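Side-chain contacts in Lin1840 protein (Listeria innocua serovar 6a, PDB 4ZOC), which is a family 3 beta-glucosidase that takes part in beta-1,2-glucan metabolism and probably releases beta-D-glucose from the non-reducing ends of its substrates: residues L104-S109 and R368-E373; S122-T127 and D361-K366; G281-R284 and E288-Q291; F292-G297 and D326-R331. The protein carries 2 engineered substitutions. One frame throughout, in Å; residues are numbered along the deposited sequence. Where two conformers were deposited one is given.

Interaction 1: L104-S109 and R368-E373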
loop_
_atom_site.group_PDB
_atom_site.type_symbol
_atom_site.label_atom_id
_atom_site.label_comp_id
_atom_site.label_asym_id
_atom_site.label_seq_id
_atom_site.Cartn_x
_atom_site.Cartn_y
_atom_site.Cartn_z
ATOM N N LEU A 104 1.814 17.921 12.305
ATOM C CA LEU A 104 0.580 17.526 11.592
ATOM C C LEU A 104 -0.506 18.550 11.947
ATOM O O LEU A 104 -1.278 18.926 11.114
ATOM C CB LEU A 104 0.206 16.107 11.978
ATOM C CG LEU A 104 -0.926 15.543 11.109
ATOM C CD1 LEU A 104 -0.732 15.764 9.613
ATOM C CD2 LEU A 104 -1.190 14.111 11.437
ATOM N N ALA A 105 -0.529 19.009 13.197
ATOM C CA ALA A 105 -1.459 20.075 13.632
ATOM C C ALA A 105 -1.115 21.396 12.924
ATOM O O ALA A 105 -1.986 22.126 12.433
ATOM C CB ALA A 105 -1.422 20.238 15.109
ATOM N N LEU A 106 0.165 21.717 12.848
ATOM C CA LEU A 106 0.557 22.933 12.165
ATOM C C LEU A 106 0.086 22.876 10.698
ATOM O O LEU A 106 -0.176 23.868 10.104
ATOM C CB LEU A 106 2.061 23.224 12.279
ATOM C CG LEU A 106 2.590 23.445 13.696
ATOM C CD1 LEU A 106 4.087 23.608 13.735
ATOM C CD2 LEU A 106 1.900 24.623 14.328
ATOM N N GLY A 107 0.088 21.720 10.090
ATOM C CA GLY A 107 -0.347 21.536 8.698
ATOM C C GLY A 107 -1.824 21.995 8.663
ATOM O O GLY A 107 -2.241 22.741 7.793
ATOM N N CYS A 108 -2.554 21.610 9.661
ATOM C CA CYS A 108 -4.025 21.980 9.728
ATOM C C CYS A 108 -4.300 23.503 9.895
ATOM O O CYS A 108 -5.387 23.945 9.636
ATOM C CB CYS A 108 -4.768 21.210 10.803
ATOM S SG CYS A 108 -4.771 19.408 10.591
ATOM N N SER A 109 -3.301 24.275 10.373
ATOM C CA SER A 109 -3.386 25.719 10.386
ATOM C C SER A 109 -3.552 26.311 9.011
ATOM O O SER A 109 -4.161 27.351 8.927
ATOM C CB SER A 109 -2.192 26.418 11.052
ATOM O OG SER A 109 -1.070 26.487 10.186
ATOM N N ARG A 368 0.255 29.555 22.108
ATOM C CA ARG A 368 -1.176 29.498 22.232
ATOM C C ARG A 368 -1.860 29.844 20.905
ATOM O O ARG A 368 -2.791 29.118 20.455
ATOM C CB ARG A 368 -1.623 30.414 23.322
ATOM C CG ARG A 368 -3.033 30.280 23.836
ATOM C CD ARG A 368 -2.846 31.253 25.041
ATOM N NE ARG A 368 -4.087 31.514 25.555
ATOM C CZ ARG A 368 -4.337 32.106 26.697
ATOM N NH1 ARG A 368 -3.379 32.567 27.479
ATOM N NH2 ARG A 368 -5.598 32.204 27.011
ATOM N N ALA A 369 -1.395 30.914 20.263
ATOM C CA ALA A 369 -1.948 31.379 19.014
ATOM C C ALA A 369 -1.800 30.264 17.972
ATOM O O ALA A 369 -2.737 30.014 17.223
ATOM C CB ALA A 369 -1.236 32.634 18.535
ATOM N N ALA A 370 -0.641 29.577 17.952
ATOM C CA ALA A 370 -0.440 28.481 17.031
ATOM C C ALA A 370 -1.448 27.360 17.274
ATOM O O ALA A 370 -1.957 26.802 16.308
ATOM C CB ALA A 370 0.970 27.914 17.066
ATOM N N GLY A 371 -1.645 27.009 18.547
ATOM C CA GLY A 371 -2.623 25.987 18.941
ATOM C C GLY A 371 -4.040 26.346 18.507
ATOM O O GLY A 371 -4.752 25.454 17.995
ATOM N N VAL A 372 -4.476 27.602 18.706
ATOM C CA VAL A 372 -5.822 27.969 18.263
ATOM C C VAL A 372 -5.927 28.048 16.736
ATOM O O VAL A 372 -7.043 27.997 16.162
ATOM C CB VAL A 372 -6.408 29.202 18.993
ATOM C CG1 VAL A 372 -6.331 28.993 20.503
ATOM C CG2 VAL A 372 -5.721 30.452 18.671
ATOM N N GLU A 373 -4.800 28.243 16.042
ATOM C CA GLU A 373 -4.834 28.199 14.534
ATOM C C GLU A 373 -4.938 26.785 13.950
ATOM O O GLU A 373 -5.448 26.606 12.846
ATOM C CB GLU A 373 -3.561 28.819 13.898
ATOM C CG GLU A 373 -3.421 30.314 14.161
ATOM C CD GLU A 373 -4.388 31.137 13.368
ATOM O OE1 GLU A 373 -4.719 30.752 12.221
ATOM O OE2 GLU A 373 -4.846 32.144 13.927
#
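Ser109 and Glu373 meet at the closest point of this contact, their CA atoms 5.0 Å apart, and the approach is led by backbone rather than by functional groups. Ser109 CA comes to 3.3 Å from Glu373 O, and the angle of 155° at the hydrogen identifies a CA-H...O contact. Beside it the two CB methylenes lie against each other, Ser109 CB to Glu373 CB measuring 4.0 Å.

Both polar ends are directed elsewhere. With chi1 at 79°, Ser109 OG is tucked between its own N and carbonyl carbon and turned back to the preceding turn, where it donates to Leu106 O over 2.8 Å, lying in the plane of that carbonyl. Ser109 OG also accepts from Asp111 N, so the hydroxyl has two backbone partners. Glu373 places CG beside its backbone N and then bends at chi2 (-73°). Its carboxylate is thus swung to Lys639 and Lys665, each forming a salt bridge with one oxygen. Lys665 NZ bonds Ser109 O as well, so this one ammonium group joins the two segments.

One helical turn earlier the touch is purely apolar and looser: Leu106 reaches across with its CD2 branch, 4.4 Å from Ala370 CB.

Helix 112-128 flanks this buried junction, with Val115 and Met118 against Leu106 and Thr114 against Ala370 and Glu373. The two lysines come from strands 638-648 and 659-668, so the N-terminal barrel domain, helix 361-374 and the fibronectin-like sheet converge here.

Interaction 2: S122-T127 and D361-K366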
loop_
_atom_site.group_PDB
_atom_site.type_symbol
_atom_site.label_atom_id
_atom_site.label_comp_id
_atom_site.label_asym_id
_atom_site.label_seq_id
_atom_site.Cartn_x
_atom_site.Cartn_y
_atom_site.Cartn_z
ATOM N N SER A 122 11.522 28.632 18.137
ATOM C CA SER A 122 12.286 27.435 18.348
ATOM C C SER A 122 13.773 27.779 18.267
ATOM O O SER A 122 14.551 27.367 19.114
ATOM C CB SER A 122 11.952 26.455 17.257
ATOM O OG SER A 122 10.607 25.930 17.415
ATOM N N ALA A 123 14.140 28.501 17.206
ATOM C CA ALA A 123 15.550 28.890 17.000
ATOM C C ALA A 123 16.045 29.877 18.052
ATOM O O ALA A 123 17.157 29.746 18.503
ATOM C CB ALA A 123 15.785 29.457 15.621
ATOM N N LEU A 124 15.194 30.814 18.455
ATOM C CA LEU A 124 15.562 31.757 19.531
ATOM C C LEU A 124 15.973 30.979 20.784
ATOM O O LEU A 124 16.997 31.244 21.414
ATOM C CB LEU A 124 14.308 32.670 19.801
ATOM C CG LEU A 124 14.426 33.522 21.080
ATOM C CD1 LEU A 124 15.356 34.691 20.825
ATOM C CD2 LEU A 124 13.070 33.946 21.546
ATOM N N GLU A 125 15.151 30.004 21.138
ATOM C CA GLU A 125 15.400 29.182 22.317
ATOM C C GLU A 125 16.529 28.173 22.191
ATOM O O GLU A 125 17.356 28.050 23.097
ATOM C CB GLU A 125 14.083 28.467 22.720
ATOM C CG GLU A 125 12.987 29.450 23.167
ATOM C CD GLU A 125 11.802 28.755 23.755
ATOM O OE1 GLU A 125 11.628 27.534 23.492
ATOM O OE2 GLU A 125 11.022 29.425 24.497
ATOM N N ALA A 126 16.586 27.495 21.030
ATOM C CA ALA A 126 17.540 26.447 20.794
ATOM C C ALA A 126 18.931 27.077 20.730
ATOM O O ALA A 126 19.874 26.511 21.314
ATOM C CB ALA A 126 17.250 25.717 19.493
ATOM N N THR A 127 19.053 28.238 20.089
ATOM C CA THR A 127 20.382 28.913 20.071
ATOM C C THR A 127 20.786 29.366 21.442
ATOM O O THR A 127 21.972 29.389 21.749
ATOM C CB THR A 127 20.413 30.059 19.047
ATOM O OG1 THR A 127 19.395 31.045 19.340
ATOM C CG2 THR A 127 20.223 29.515 17.619
ATOM N N ASP A 361 6.863 34.751 28.354
ATOM C CA ASP A 361 5.447 34.928 28.131
ATOM C C ASP A 361 5.078 35.262 26.668
ATOM O O ASP A 361 4.076 34.779 26.198
ATOM C CB ASP A 361 4.894 36.006 29.070
ATOM C CG ASP A 361 4.923 35.542 30.512
ATOM O OD1 ASP A 361 5.169 34.340 30.783
ATOM O OD2 ASP A 361 4.709 36.372 31.389
ATOM N N GLU A 362 5.832 36.114 25.985
ATOM C CA GLU A 362 5.629 36.374 24.572
ATOM C C GLU A 362 5.646 35.052 23.761
ATOM O O GLU A 362 4.770 34.812 22.927
ATOM C CB GLU A 362 6.726 37.325 24.038
ATOM C CG GLU A 362 6.337 37.962 22.727
ATOM C CD GLU A 362 7.468 38.706 22.065
ATOM O OE1 GLU A 362 8.516 38.954 22.710
ATOM O OE2 GLU A 362 7.311 39.037 20.875
ATOM N N SER A 363 6.655 34.230 23.998
ATOM C CA SER A 363 6.772 32.957 23.294
ATOM C C SER A 363 5.586 32.026 23.648
ATOM O O SER A 363 5.002 31.411 22.752
ATOM C CB SER A 363 8.091 32.270 23.569
ATOM O OG SER A 363 9.147 33.002 22.970
ATOM N N ARG A 364 5.221 31.935 24.911
ATOM C CA ARG A 364 3.952 31.230 25.284
ATOM C C ARG A 364 2.677 31.730 24.571
ATOM O O ARG A 364 1.869 30.868 24.137
ATOM C CB ARG A 364 3.708 31.170 26.806
ATOM C CG ARG A 364 4.823 30.385 27.529
ATOM C CD ARG A 364 4.585 30.308 29.031
ATOM N NE ARG A 364 3.599 29.306 29.250
ATOM C CZ ARG A 364 3.663 28.241 30.058
ATOM N NH1 ARG A 364 4.649 28.006 30.939
ATOM N NH2 ARG A 364 2.636 27.468 29.998
ATOM N N GLY A 365 2.526 33.054 24.383
ATOM C CA GLY A 365 1.439 33.626 23.587
ATOM C C GLY A 365 1.503 33.192 22.128
ATOM O O GLY A 365 0.485 32.852 21.525
ATOM N N LYS A 366 2.719 33.109 21.559
ATOM C CA LYS A 366 2.840 32.639 20.201
ATOM C C LYS A 366 2.389 31.147 20.065
ATOM O O LYS A 366 1.692 30.791 19.118
ATOM C CB LYS A 366 4.235 32.830 19.700
ATOM C CG LYS A 366 4.566 34.287 19.531
ATOM C CD LYS A 366 6.037 34.610 19.308
ATOM C CE LYS A 366 6.214 36.109 19.199
ATOM N NZ LYS A 366 7.667 36.362 19.238
HETATM O O HOH W 1 11.045 32.132 24.611
#
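Glu125 OE2 is the polar atom on which this contact turns. Water 1 donates to it over 2.7 Å and accepts from Ser363 OG, again at 2.7 Å, so the water supplies the polar link between the helices. Thr98 OG1 and Leu359 N also bond Glu125 OE2, while Lys97 N bonds OE1; with both oxygens engaged, rotation of the carboxylate should be restricted.

The reach comes from an extended chain: Glu125 CG lies anti to its carbonyl carbon (chi1 -65°), and chi2 of -171° carries the carboxylate straight out toward the other helix. Direct contact remains slight, with Glu125 OE2 4.2 Å from Ser363 CB.

Helix 112-128 is an outer helix of the TIM-barrel domain, following strand 87-90 and preceding strand 133-134, whereas helix 361-374 runs on into strand 376-380. The water thus joins a barrel helix to the helix leading into the six-stranded sheet. Ser363 sits in the first turn of its helix, where its backbone N bonds Thr360 OG1.

Alongside the water, Leu124 sends its CD2 branch to within 4.3 Å of Ser363 OG, and Val121 also packs on Ser363. Farther round helix 361-374, Lys366 NZ forms a weak salt bridge of 3.2 Å with Glu362 OE2, one turn back, while the Lys366 side chain also touches Val117 and Val121.

Interaction 3: G281-R284 and E288-Q291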
loop_
_atom_site.group_PDB
_atom_site.type_symbol
_atom_site.label_atom_id
_atom_site.label_comp_id
_atom_site.label_asym_id
_atom_site.label_seq_id
_atom_site.Cartn_x
_atom_site.Cartn_y
_atom_site.Cartn_z
ATOM N N GLY A 281 20.941 -5.588 3.681
ATOM C CA GLY A 281 21.511 -6.573 2.749
ATOM C C GLY A 281 22.075 -6.017 1.480
ATOM O O GLY A 281 22.068 -6.708 0.419
ATOM N N THR A 282 22.526 -4.748 1.563
ATOM C CA THR A 282 23.165 -4.111 0.415
ATOM C C THR A 282 24.656 -3.730 0.730
ATOM O O THR A 282 25.303 -3.051 -0.059
ATOM C CB THR A 282 22.365 -2.900 -0.083
ATOM O OG1 THR A 282 22.210 -1.947 1.010
ATOM C CG2 THR A 282 20.964 -3.330 -0.601
ATOM N N ALA A 283 25.174 -4.162 1.866
ATOM C CA ALA A 283 26.599 -4.077 2.128
ATOM C C ALA A 283 26.892 -5.287 3.005
ATOM O O ALA A 283 26.135 -5.615 3.903
ATOM C CB ALA A 283 26.992 -2.790 2.810
ATOM N N ARG A 284 28.042 -5.929 2.790
ATOM C CA ARG A 284 28.327 -7.181 3.530
ATOM C C ARG A 284 28.873 -6.926 4.936
ATOM O O ARG A 284 28.735 -7.726 5.828
ATOM C CB ARG A 284 29.313 -8.090 2.678
ATOM C CG ARG A 284 29.577 -9.521 3.243
ATOM C CD ARG A 284 30.364 -10.388 2.226
ATOM N NE ARG A 284 30.256 -11.836 2.522
ATOM C CZ ARG A 284 30.374 -12.881 1.645
ATOM N NH1 ARG A 284 30.260 -14.144 2.068
ATOM N NH2 ARG A 284 30.620 -12.731 0.338
ATOM N N GLU A 288 32.190 -2.192 3.513
ATOM C CA GLU A 288 31.369 -1.862 2.400
ATOM C C GLU A 288 30.364 -0.717 2.689
ATOM O O GLU A 288 30.123 0.123 1.835
ATOM C CB GLU A 288 30.612 -3.149 1.914
ATOM C CG GLU A 288 31.570 -4.151 1.220
ATOM C CD GLU A 288 30.884 -5.229 0.415
ATOM O OE1 GLU A 288 29.619 -5.370 0.439
ATOM O OE2 GLU A 288 31.638 -6.012 -0.203
ATOM N N ALA A 289 29.754 -0.752 3.871
ATOM C CA ALA A 289 28.836 0.304 4.310
ATOM C C ALA A 289 29.492 1.684 4.206
ATOM O O ALA A 289 28.940 2.630 3.616
ATOM C CB ALA A 289 28.372 0.053 5.733
ATOM N N ALA A 290 30.736 1.769 4.697
ATOM C CA ALA A 290 31.548 2.989 4.573
ATOM C C ALA A 290 31.809 3.358 3.132
ATOM O O ALA A 290 31.641 4.493 2.696
ATOM C CB ALA A 290 32.883 2.774 5.335
ATOM N N GLN A 291 32.260 2.400 2.355
ATOM C CA GLN A 291 32.566 2.719 0.965
ATOM C C GLN A 291 31.345 3.236 0.219
ATOM O O GLN A 291 31.399 4.230 -0.447
ATOM C CB GLN A 291 33.105 1.483 0.242
ATOM C CG GLN A 291 33.518 1.747 -1.182
ATOM C CD GLN A 291 33.908 0.475 -1.931
ATOM O OE1 GLN A 291 34.318 -0.544 -1.359
ATOM N NE2 GLN A 291 33.815 0.554 -3.236
#
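The single hydrogen bond between the segments runs from Arg284 N to Glu288 OE1, 2.9 Å long with an N-H...O angle of 157°. The amide approaches the carboxylate from above, 47° out of its plane. Beside this bond, Arg284 CB lies 3.5 Å from Glu288 OE1. Glu288 manages the approach with CG beside its own backbone N (chi1 -71°) and an extended chain beyond, so that the carboxylate reaches out to the preceding loop.

This belongs to the first turn of helix 286-295, an outer helix of the TIM barrel. Asn285 OD1 meanwhile accepts from Glu288 N. The exchange resembles a capping box, but the definition is not met, because the amide held by Glu288 lies one residue before Asn285.

Apolar packing adds to the bond. Ala283 CB points at the helix and nestles against its first turn, 3.7 Å from Glu288 CB and 4.3 Å from Ala289 CB. Val277 packs on both alanines.

Charge pairing goes outward. The extended Arg284 chain leads away from the helix, leaving Arg284 NE 6.6 Å from Glu288 OE2, and its NH1 instead forms a salt bridge with Glu718 of the second subunit.

Interaction 4: F292-G297 and D326-R331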
loop_
_atom_site.group_PDB
_atom_site.type_symbol
_atom_site.label_atom_id
_atom_site.label_comp_id
_atom_site.label_asym_id
_atom_site.label_seq_id
_atom_site.Cartn_x
_atom_site.Cartn_y
_atom_site.Cartn_z
ATOM N N PHE A 292 30.238 2.496 0.299
ATOM C CA PHE A 292 29.057 2.834 -0.530
ATOM C C PHE A 292 28.407 4.139 -0.028
ATOM O O PHE A 292 27.987 4.944 -0.798
ATOM C CB PHE A 292 28.052 1.666 -0.529
ATOM C CG PHE A 292 28.630 0.342 -0.970
ATOM C CD1 PHE A 292 29.714 0.290 -1.848
ATOM C CD2 PHE A 292 28.044 -0.837 -0.571
ATOM C CE1 PHE A 292 30.206 -0.950 -2.253
ATOM C CE2 PHE A 292 28.524 -2.080 -1.010
ATOM C CZ PHE A 292 29.604 -2.102 -1.835
ATOM N N SER A 293 28.442 4.375 1.284
ATOM C CA SER A 293 27.920 5.631 1.831
ATOM C C SER A 293 28.743 6.811 1.409
ATOM O O SER A 293 28.196 7.803 1.056
ATOM C CB SER A 293 27.731 5.554 3.365
ATOM O OG SER A 293 26.763 4.537 3.653
ATOM N N MET A 294 30.075 6.700 1.427
ATOM C CA MET A 294 30.867 7.837 0.955
ATOM C C MET A 294 30.738 8.052 -0.572
ATOM O O MET A 294 30.694 9.186 -1.047
ATOM C CB MET A 294 32.342 7.749 1.375
ATOM C CG MET A 294 33.061 9.050 1.082
ATOM S SD MET A 294 34.307 9.497 2.288
ATOM C CE MET A 294 33.296 10.396 3.445
ATOM N N GLU A 295 30.659 6.968 -1.333
ATOM C CA GLU A 295 30.401 7.092 -2.739
ATOM C C GLU A 295 29.108 7.861 -3.003
ATOM O O GLU A 295 28.987 8.633 -3.963
ATOM C CB GLU A 295 30.353 5.725 -3.369
ATOM C CG GLU A 295 31.750 5.125 -3.594
ATOM C CD GLU A 295 31.741 3.687 -4.041
ATOM O OE1 GLU A 295 30.645 3.108 -4.046
ATOM O OE2 GLU A 295 32.838 3.156 -4.442
ATOM N N ALA A 296 28.103 7.613 -2.147
ATOM C CA ALA A 296 26.796 8.277 -2.294
ATOM C C ALA A 296 26.808 9.670 -1.703
ATOM O O ALA A 296 25.801 10.395 -1.751
ATOM C CB ALA A 296 25.700 7.418 -1.637
ATOM N N GLY A 297 27.920 10.118 -1.100
ATOM C CA GLY A 297 27.984 11.511 -0.670
ATOM C C GLY A 297 27.491 11.904 0.726
ATOM O O GLY A 297 27.172 13.098 1.000
ATOM N N ASP A 326 37.885 14.510 1.072
ATOM C CA ASP A 326 38.140 15.951 1.107
ATOM C C ASP A 326 36.895 16.797 0.820
ATOM O O ASP A 326 36.708 17.945 1.319
ATOM C CB ASP A 326 39.239 16.331 0.121
ATOM C CG ASP A 326 40.573 15.766 0.501
ATOM O OD1 ASP A 326 40.731 15.154 1.585
ATOM O OD2 ASP A 326 41.480 15.840 -0.338
ATOM N N GLU A 327 36.054 16.276 -0.039
ATOM C CA GLU A 327 34.816 16.998 -0.386
ATOM C C GLU A 327 33.879 17.023 0.818
ATOM O O GLU A 327 33.307 18.063 1.109
ATOM C CB GLU A 327 34.137 16.404 -1.658
ATOM C CG GLU A 327 34.926 16.760 -2.936
ATOM C CD GLU A 327 34.695 15.856 -4.135
ATOM O OE1 GLU A 327 33.650 15.168 -4.202
ATOM O OE2 GLU A 327 35.575 15.880 -5.043
ATOM N N ALA A 328 33.751 15.906 1.500
ATOM C CA ALA A 328 32.904 15.835 2.667
ATOM C C ALA A 328 33.457 16.749 3.787
ATOM O O ALA A 328 32.720 17.518 4.408
ATOM C CB ALA A 328 32.803 14.394 3.179
ATOM N N VAL A 329 34.761 16.693 4.000
ATOM C CA VAL A 329 35.373 17.553 5.004
ATOM C C VAL A 329 35.132 19.056 4.680
ATOM O O VAL A 329 34.771 19.843 5.565
ATOM C CB VAL A 329 36.871 17.204 5.201
ATOM C CG1 VAL A 329 37.559 18.247 6.062
ATOM C CG2 VAL A 329 37.039 15.821 5.780
ATOM N N LEU A 330 35.354 19.473 3.433
ATOM C CA LEU A 330 35.142 20.823 3.018
ATOM C C LEU A 330 33.688 21.224 3.270
ATOM O O LEU A 330 33.415 22.311 3.747
ATOM C CB LEU A 330 35.475 21.019 1.557
ATOM C CG LEU A 330 35.313 22.459 1.054
ATOM C CD1 LEU A 330 36.058 23.505 1.874
ATOM C CD2 LEU A 330 35.741 22.502 -0.408
ATOM N N ARG A 331 32.734 20.344 2.946
ATOM C CA ARG A 331 31.354 20.690 3.307
ATOM C C ARG A 331 31.092 20.938 4.837
ATOM O O ARG A 331 30.398 21.928 5.228
ATOM C CB ARG A 331 30.384 19.683 2.669
ATOM C CG ARG A 331 30.328 19.816 1.158
ATOM C CD ARG A 331 29.195 18.999 0.482
ATOM N NE ARG A 331 29.447 17.581 0.504
ATOM C CZ ARG A 331 30.037 16.865 -0.458
ATOM N NH1 ARG A 331 30.189 15.554 -0.318
ATOM N NH2 ARG A 331 30.432 17.452 -1.575
#
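Met294 CE and Ala328 CB form the buried, apolar part of this contact between two outer helices of the TIM-barrel domain, 286-295 and 322-338, which lie before and after strand 301-302. The methyl groups stand 4.0 Å apart. Met294 starts with CG anti to its backbone N (chi1 -170°) and then bends at chi2 and chi3, which brings CE across to the alanine; a second conformer was deposited, so this route is one of two. Tyr307, Leu311, Leu324 and Leu325 touch the same side chain, making this half hydrophobic.

The other half is polar, with Arg331 partly exposed and no direct bond across it. Helix 286-295 ends in a Schellman motif, in which Gly297, at positive phi (89°), bonds from its N to Met294 O over 2.9 Å. Gly297 O then faces Arg331 NH1 obliquely at 4.1 Å, too far for a direct bond, and instead accepts from Arg258 NH2. Arg331 NH1 pairs with Asp299 in a salt bridge, and the nearby carboxylate probably eases the closeness of Arg258 to Arg331 NE. Bending at chi3 (-71°) folds the guanidinium back over its own helix, where Glu327 O sits 3.8 Å above the centre of its plane.

From the N terminus, 104-109 and then 122-127 leave partners waiting far along the chain: 361-366 returns first to close interaction 2, and 368-373 next to close interaction 1, so the smaller loop sits within the larger. Both end on helix 361-374, tying barrel-domain helices 103-108 and 112-128 to the helix that leads into the six-stranded sheet. Interactions 3 and 4 are local, fall within both loops and come in series without crossing. They share helix 286-295 and touch through Phe292, whose CE2 lies 3.5 Å from Thr282 O. Together they fix the start of that helix to its preceding loop and its end to helix 322-338, with centres about 35 to 42 Å from interactions 1 and 2.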